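PBP5 (Haemophilus influenzae, PDB 3A3J) removes the C-terminal D-alanine from the peptides of cell-wall precursors, as a serine-type D-alanyl-D-alanine carboxypeptidase that penicillin targets. Local coordinates at residues Val46-Ala49 against Leu50-Lys54; Asn117-Glu120 against Thr121-Tyr125; Met154-Ile157 against Gly158-Ile162. All coordinates share one frame; numbering follows the deposited sequence.

Contact 1 of 3, residues Val46-Ala49 against Leu50-Lys54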
loop_
_atom_site.group_PDB
_atom_site.type_symbol
_atom_site.label_atom_id
_atom_site.label_comp_id
_atom_site.label_asym_id
_atom_site.label_seq_id
_atom_site.Cartn_x
_atom_site.Cartn_y
_atom_site.Cartn_z
ATOM N N VAL A 46 -10.763 5.491 -7.833
ATOM C CA VAL A 46 -10.976 5.254 -9.274
ATOM C C VAL A 46 -10.768 3.782 -9.588
ATOM O O VAL A 46 -11.537 3.157 -10.330
ATOM C CB VAL A 46 -9.992 6.133 -10.199
ATOM C CG1 VAL A 46 -10.218 5.797 -11.677
ATOM C CG2 VAL A 46 -10.193 7.640 -10.018
ATOM N N GLY A 47 -9.708 3.203 -9.041
ATOM C CA GLY A 47 -9.434 1.813 -9.404
ATOM C C GLY A 47 -10.479 0.833 -8.864
ATOM O O GLY A 47 -10.906 -0.081 -9.549
ATOM N N VAL A 48 -10.923 1.047 -7.641
ATOM C CA VAL A 48 -12.062 0.224 -7.148
ATOM C C VAL A 48 -13.358 0.426 -7.962
ATOM O O VAL A 48 -14.074 -0.540 -8.297
ATOM C CB VAL A 48 -12.317 0.467 -5.687
ATOM C CG1 VAL A 48 -13.568 -0.400 -5.221
ATOM C CG2 VAL A 48 -11.044 0.115 -4.881
ATOM N N ALA A 49 -13.650 1.674 -8.324
ATOM C CA ALA A 49 -14.830 1.929 -9.132
ATOM C C ALA A 49 -14.757 1.199 -10.482
ATOM O O ALA A 49 -15.770 0.643 -10.921
ATOM C CB ALA A 49 -15.030 3.409 -9.314
ATOM N N LEU A 50 -13.580 1.193 -11.132
ATOM C CA LEU A 50 -13.366 0.401 -12.356
ATOM C C LEU A 50 -13.477 -1.095 -12.094
ATOM O O LEU A 50 -13.974 -1.838 -12.917
ATOM C CB LEU A 50 -11.950 0.620 -12.936
ATOM C CG LEU A 50 -11.745 1.993 -13.570
ATOM C CD1 LEU A 50 -10.262 2.415 -13.734
ATOM C CD2 LEU A 50 -12.509 2.003 -14.920
ATOM N N LYS A 51 -12.945 -1.541 -10.961
ATOM C CA LYS A 51 -12.985 -2.949 -10.627
ATOM C C LYS A 51 -14.428 -3.410 -10.400
ATOM O O LYS A 51 -14.824 -4.486 -10.856
ATOM C CB LYS A 51 -12.119 -3.199 -9.407
ATOM C CG LYS A 51 -11.753 -4.682 -9.191
ATOM C CD LYS A 51 -10.660 -4.832 -8.148
ATOM C CE LYS A 51 -11.199 -4.890 -6.722
ATOM N NZ LYS A 51 -10.234 -5.684 -5.798
ATOM N N GLN A 52 -15.228 -2.593 -9.703
ATOM C CA GLN A 52 -16.629 -2.960 -9.487
ATOM C C GLN A 52 -17.559 -2.711 -10.636
ATOM O O GLN A 52 -18.742 -2.906 -10.458
ATOM C CB GLN A 52 -17.161 -2.222 -8.276
ATOM C CG GLN A 52 -16.413 -2.682 -7.028
ATOM C CD GLN A 52 -16.752 -1.854 -5.865
ATOM O OE1 GLN A 52 -17.195 -0.747 -6.015
ATOM N NE2 GLN A 52 -16.529 -2.379 -4.668
ATOM N N GLY A 53 -17.069 -2.236 -11.784
ATOM C CA GLY A 53 -17.942 -1.963 -12.953
ATOM C C GLY A 53 -18.811 -0.695 -12.872
ATOM O O GLY A 53 -19.664 -0.461 -13.722
ATOM N N LYS A 54 -18.579 0.152 -11.883
ATOM C CA LYS A 54 -19.362 1.359 -11.709
ATOM C C LYS A 54 -18.911 2.468 -12.659
ATOM O O LYS A 54 -19.616 3.461 -12.841
ATOM C CB LYS A 54 -19.259 1.834 -10.267
ATOM C CG LYS A 54 -19.773 0.776 -9.304
ATOM C CD LYS A 54 -19.559 1.150 -7.783
ATOM C CE LYS A 54 -20.228 0.059 -6.962
ATOM N NZ LYS A 54 -19.860 -0.016 -5.569
#
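Helix 38-51 makes its last turn where V46, G47 and V48 accept i to i+4 bonds from L50, K51 and Q52, and the chain then closes in a Schellman motif. V46 O takes L50 N at 2.9 Å, and V48 O takes Q52 N at 2.7 Å. Beyond Q52 the pattern changes: G53 turns to positive phi (75°), a conformation that glycine adopts readily because it has no CB to collide with its own backbone. That turn swings K54 N back to A49 O at 3.0 Å, while G53 N reaches L50 O in a weak bond, and in this way A49 O and L50 O both find donors past the helix end. The i+5 bond from K54 N is bent.

Two pairs of side chains run along the helix. V46 and L50 lie side by side, V46 CG1 against L50 CD1 at 4.0 Å; both also touch N92 of helix 88-98, and V46 reaches L107 and I111 of helix 101-112, so branched aliphatic groups fit this inner flank. On another side V48 and Q52 point the same way. V48 holds CG1 anti to its backbone N (chi1 178°), which leads that methyl along the helix until it rests 3.6 Å from Q52 CD. The extended Q52 chain passes CG over V48 O and lays its amide, NE2 as well as CD, against the valine methyl. K51 lies at the surface, its long chain carrying NZ across to a hydrogen bond with D164 O and touching L165. K54, also extended, runs alongside the Q52 side chain, and its NZ donates to Q52 OE1 at 2.8 Å from above the amide plane, 52° out of it.

Contact 2 of 3, residues Asn117-Glu120 against Thr121-Tyr125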
loop_
_atom_site.group_PDB
_atom_site.type_symbol
_atom_site.label_atom_id
_atom_site.label_comp_id
_atom_site.label_asym_id
_atom_site.label_seq_id
_atom_site.Cartn_x
_atom_site.Cartn_y
_atom_site.Cartn_z
ATOM N N ASN A 117 -18.175 15.281 -2.494
ATOM C CA ASN A 117 -18.727 13.971 -2.226
ATOM C C ASN A 117 -17.641 12.907 -2.493
ATOM O O ASN A 117 -17.504 11.936 -1.732
ATOM C CB ASN A 117 -19.943 13.742 -3.099
ATOM C CG ASN A 117 -21.149 14.611 -2.671
ATOM O OD1 ASN A 117 -21.167 15.230 -1.586
ATOM N ND2 ASN A 117 -22.142 14.664 -3.531
ATOM N N PHE A 118 -16.848 13.100 -3.562
ATOM C CA PHE A 118 -15.795 12.161 -3.899
ATOM C C PHE A 118 -14.792 12.041 -2.780
ATOM O O PHE A 118 -14.332 10.961 -2.493
ATOM C CB PHE A 118 -15.055 12.587 -5.168
ATOM C CG PHE A 118 -13.911 11.688 -5.533
ATOM C CD1 PHE A 118 -14.116 10.597 -6.356
ATOM C CD2 PHE A 118 -12.612 11.958 -5.063
ATOM C CE1 PHE A 118 -13.033 9.810 -6.729
ATOM C CE2 PHE A 118 -11.537 11.167 -5.410
ATOM C CZ PHE A 118 -11.749 10.104 -6.249
ATOM N N VAL A 119 -14.461 13.164 -2.183
ATOM C CA VAL A 119 -13.482 13.240 -1.164
ATOM C C VAL A 119 -13.938 12.347 0.015
ATOM O O VAL A 119 -13.115 11.851 0.806
ATOM C CB VAL A 119 -13.308 14.703 -0.669
ATOM C CG1 VAL A 119 -12.533 14.701 0.548
ATOM C CG2 VAL A 119 -12.571 15.610 -1.705
ATOM N N GLU A 120 -15.268 12.182 0.147
ATOM C CA GLU A 120 -15.826 11.511 1.293
ATOM C C GLU A 120 -15.614 10.007 1.118
ATOM O O GLU A 120 -15.419 9.301 2.103
ATOM C CB GLU A 120 -17.308 11.884 1.437
ATOM C CG GLU A 120 -17.751 11.809 2.812
ATOM C CD GLU A 120 -16.735 12.420 3.791
ATOM O OE1 GLU A 120 -16.217 13.547 3.578
ATOM O OE2 GLU A 120 -16.498 11.766 4.817
ATOM N N THR A 121 -15.681 9.534 -0.130
ATOM C CA THR A 121 -15.271 8.180 -0.463
ATOM C C THR A 121 -13.782 7.908 -0.146
ATOM O O THR A 121 -13.423 6.788 0.283
ATOM C CB THR A 121 -15.548 7.900 -1.907
ATOM O OG1 THR A 121 -16.950 7.970 -2.095
ATOM C CG2 THR A 121 -15.137 6.465 -2.311
ATOM N N MET A 122 -12.941 8.921 -0.322
ATOM C CA MET A 122 -11.540 8.829 -0.035
ATOM C C MET A 122 -11.465 8.570 1.437
ATOM O O MET A 122 -10.661 7.748 1.892
ATOM C CB MET A 122 -10.771 10.166 -0.361
ATOM C CG MET A 122 -10.608 10.460 -1.873
ATOM S SD MET A 122 -9.918 12.131 -2.056
ATOM C CE MET A 122 -8.121 11.805 -1.927
ATOM N N ASN A 123 -12.292 9.302 2.196
ATOM C CA ASN A 123 -12.219 9.202 3.662
ATOM C C ASN A 123 -12.917 7.927 4.129
ATOM O O ASN A 123 -12.548 7.390 5.111
ATOM C CB ASN A 123 -12.729 10.418 4.388
ATOM C CG ASN A 123 -11.786 11.613 4.242
ATOM O OD1 ASN A 123 -10.577 11.442 4.221
ATOM N ND2 ASN A 123 -12.344 12.835 4.145
ATOM N N LYS A 124 -13.865 7.430 3.354
ATOM C CA LYS A 124 -14.430 6.122 3.631
ATOM C C LYS A 124 -13.230 5.172 3.723
ATOM O O LYS A 124 -13.095 4.462 4.708
ATOM C CB LYS A 124 -15.414 5.650 2.534
ATOM C CG LYS A 124 -16.070 4.265 2.810
ATOM C CD LYS A 124 -16.895 3.654 1.643
ATOM C CE LYS A 124 -16.097 3.261 0.455
ATOM N NZ LYS A 124 -16.988 2.874 -0.723
ATOM N N TYR A 125 -12.364 5.159 2.685
ATOM C CA TYR A 125 -11.314 4.129 2.581
ATOM C C TYR A 125 -10.258 4.338 3.659
ATOM O O TYR A 125 -9.587 3.413 4.078
ATOM C CB TYR A 125 -10.713 4.128 1.207
ATOM C CG TYR A 125 -11.605 3.498 0.165
ATOM C CD1 TYR A 125 -12.087 2.194 0.315
ATOM C CD2 TYR A 125 -11.991 4.206 -0.942
ATOM C CE1 TYR A 125 -12.872 1.614 -0.635
ATOM C CE2 TYR A 125 -12.801 3.636 -1.878
ATOM C CZ TYR A 125 -13.248 2.364 -1.716
ATOM O OH TYR A 125 -14.021 1.805 -2.705
#
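Two torsions bring F118 and M122 together: F118 holds CG anti to its backbone N (chi1 177°), which leans the ring forward along helix 115-128, and M122 sets CG beside its own N, which turns the thioether back to meet it. M122 CG touches F118 CE2 at 3.7 Å, and SD lies close to the same ring carbon. The sulfur stands 5.0 Å from the ring centroid and 68° off its normal, an oblique Met-aromatic contact. SD also packs against V119, with CG2 of the valine 4.4 Å away. A long, unbranched methionine suits this place because it can bend at its thioether to follow both neighbours. F118 packs on A108 and I111 of helix 101-112 and on V45 of helix 38-51, and M122 rests on T38 and T42.

Beneath these side chains N117 O takes E120 N in an i to i+3 bond, while its bond from T121 N is long and weak. From F118 on the i to i+4 pattern holds: M122 N donates to F118 O at 3.3 Å, N123 N to V119 O at 3.0 Å and K124 N to E120 O at 2.7 Å.

On another flank, N123 lies alongside V119 and crosses E120, its amide plane turned 60° from the carboxylate. The separation of E120 OE1 and N123 ND2, 4.0 Å, is too long for a hydrogen bond; ND2 instead donates to F136 O, which probably holds the amide in place beside the loop after the helix. E120, exposed, keeps its charge at the surface. The arrangement is an i to i+4 aromatic-methionine pair on the inner face of an amphipathic helix, in the helical region of a penicillin-binding fold, the side chain of M122 lying about 7 Å from that of K39, the probable proton acceptor.

Contact 3 of 3, residues Met154-Ile157 against Gly158-Ile162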
loop_
_atom_site.group_PDB
_atom_site.type_symbol
_atom_site.label_atom_id
_atom_site.label_comp_id
_atom_site.label_asym_id
_atom_site.label_seq_id
_atom_site.Cartn_x
_atom_site.Cartn_y
_atom_site.Cartn_z
ATOM N N MET A 154 0.620 6.189 4.557
ATOM C CA MET A 154 0.918 6.120 3.063
ATOM C C MET A 154 1.515 4.776 2.672
ATOM O O MET A 154 1.272 4.272 1.583
ATOM C CB MET A 154 1.812 7.339 2.634
ATOM C CG MET A 154 0.965 8.670 2.509
ATOM S SD MET A 154 -0.079 8.367 1.121
ATOM C CE MET A 154 -1.239 9.660 1.359
ATOM N N ALA A 155 2.293 4.149 3.560
ATOM C CA ALA A 155 2.728 2.767 3.215
ATOM C C ALA A 155 1.523 1.857 3.135
ATOM O O ALA A 155 1.403 0.985 2.248
ATOM C CB ALA A 155 3.809 2.213 4.255
ATOM N N ILE A 156 0.603 2.034 4.084
ATOM C CA ILE A 156 -0.606 1.148 4.094
ATOM C C ILE A 156 -1.433 1.369 2.845
ATOM O O ILE A 156 -1.846 0.411 2.141
ATOM C CB ILE A 156 -1.426 1.319 5.433
ATOM C CG1 ILE A 156 -0.619 0.786 6.622
ATOM C CG2 ILE A 156 -2.782 0.578 5.317
ATOM C CD1 ILE A 156 -1.054 1.299 7.963
ATOM N N ILE A 157 -1.559 2.634 2.451
ATOM C CA ILE A 157 -2.365 2.965 1.212
ATOM C C ILE A 157 -1.696 2.382 0.013
ATOM O O ILE A 157 -2.336 1.772 -0.858
ATOM C CB ILE A 157 -2.578 4.556 0.987
ATOM C CG1 ILE A 157 -3.411 5.125 2.139
ATOM C CG2 ILE A 157 -3.177 4.801 -0.386
ATOM C CD1 ILE A 157 -3.360 6.642 2.392
ATOM N N GLY A 158 -0.375 2.501 -0.052
ATOM C CA GLY A 158 0.285 1.974 -1.318
ATOM C C GLY A 158 0.159 0.450 -1.296
ATOM O O GLY A 158 -0.036 -0.189 -2.327
ATOM N N ALA A 159 0.223 -0.185 -0.128
ATOM C CA ALA A 159 0.066 -1.711 -0.195
ATOM C C ALA A 159 -1.282 -2.147 -0.721
ATOM O O ALA A 159 -1.438 -3.175 -1.445
ATOM C CB ALA A 159 0.308 -2.328 1.209
ATOM N N HIS A 160 -2.311 -1.350 -0.379
ATOM C CA HIS A 160 -3.696 -1.662 -0.835
ATOM C C HIS A 160 -3.831 -1.470 -2.306
ATOM O O HIS A 160 -4.502 -2.233 -2.976
ATOM C CB HIS A 160 -4.712 -0.753 -0.141
ATOM C CG HIS A 160 -5.222 -1.322 1.152
ATOM N ND1 HIS A 160 -6.038 -2.433 1.194
ATOM C CD2 HIS A 160 -4.993 -0.971 2.440
ATOM C CE1 HIS A 160 -6.344 -2.706 2.459
ATOM N NE2 HIS A 160 -5.690 -1.856 3.244
ATOM N N ILE A 161 -3.221 -0.406 -2.846
ATOM C CA ILE A 161 -3.182 -0.338 -4.312
ATOM C C ILE A 161 -2.494 -1.541 -4.940
ATOM O O ILE A 161 -2.983 -2.145 -5.913
ATOM C CB ILE A 161 -2.375 0.976 -4.795
ATOM C CG1 ILE A 161 -3.112 2.284 -4.339
ATOM C CG2 ILE A 161 -2.157 0.923 -6.297
ATOM C CD1 ILE A 161 -2.204 3.491 -4.132
ATOM N N ILE A 162 -1.297 -1.857 -4.463
ATOM C CA ILE A 162 -0.603 -2.995 -5.050
ATOM C C ILE A 162 -1.421 -4.274 -4.870
ATOM O O ILE A 162 -1.584 -5.076 -5.782
ATOM C CB ILE A 162 0.809 -3.163 -4.394
ATOM C CG1 ILE A 162 1.654 -1.900 -4.754
ATOM C CG2 ILE A 162 1.452 -4.525 -4.848
ATOM C CD1 ILE A 162 2.844 -1.645 -3.830
#
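Helix 151-164, near the centre of the chain, packs between helix 38-51 and strand 224-232 of the five-stranded antiparallel sheet, and I157 and I161 form one aliphatic pair along it. The two isoleucines cross at an angle, I157 CG2 meeting I161 CD1 at 4.1 Å; both rest on M40, and their bulky, apolar side chains suit this buried face. Toward strand 224-232 the small A155 and A159 lie on V228 and I226, joined by the larger I162. G158, without a side chain, adds no bulk to this turn. The helix bonds are regular, with G158 N to M154 O and A159 N to A155 O both at 2.9 Å, and I161 N to I157 O nearly straight at 168°.

A third flank is less buried. There I156 and H160 lie side by side, and the imidazole stacks on the ring of F129 while ND1 bonds to D164 OD2, a link that probably fixes the ring's rotation. In I156 the torsion that places CG2 anti to the backbone N swings this methyl toward the next turn, where it ends 3.9 Å from H160 CD2.

In the fold
The three contacts come one after another along the chain, on helices 38-51, 115-128 and 151-164 of the carboxypeptidase part. Contacts 1 and 2 have centres 14 Å apart and touch where V48 CG1 meets Y125 OH at 3.4 Å; Y125 also sets its ring edge-to-face with Y44. Contact 3 lies 17 Å from contact 1 and 16 Å from contact 2, centre to centre, without touching either. Helix 38-51 is the common element: it carries K39, the probable proton acceptor, near its start, ends in contact 1, and meets side chains of both other helices. Contacts 2 and 3 thus pack against the helix that holds this lysine.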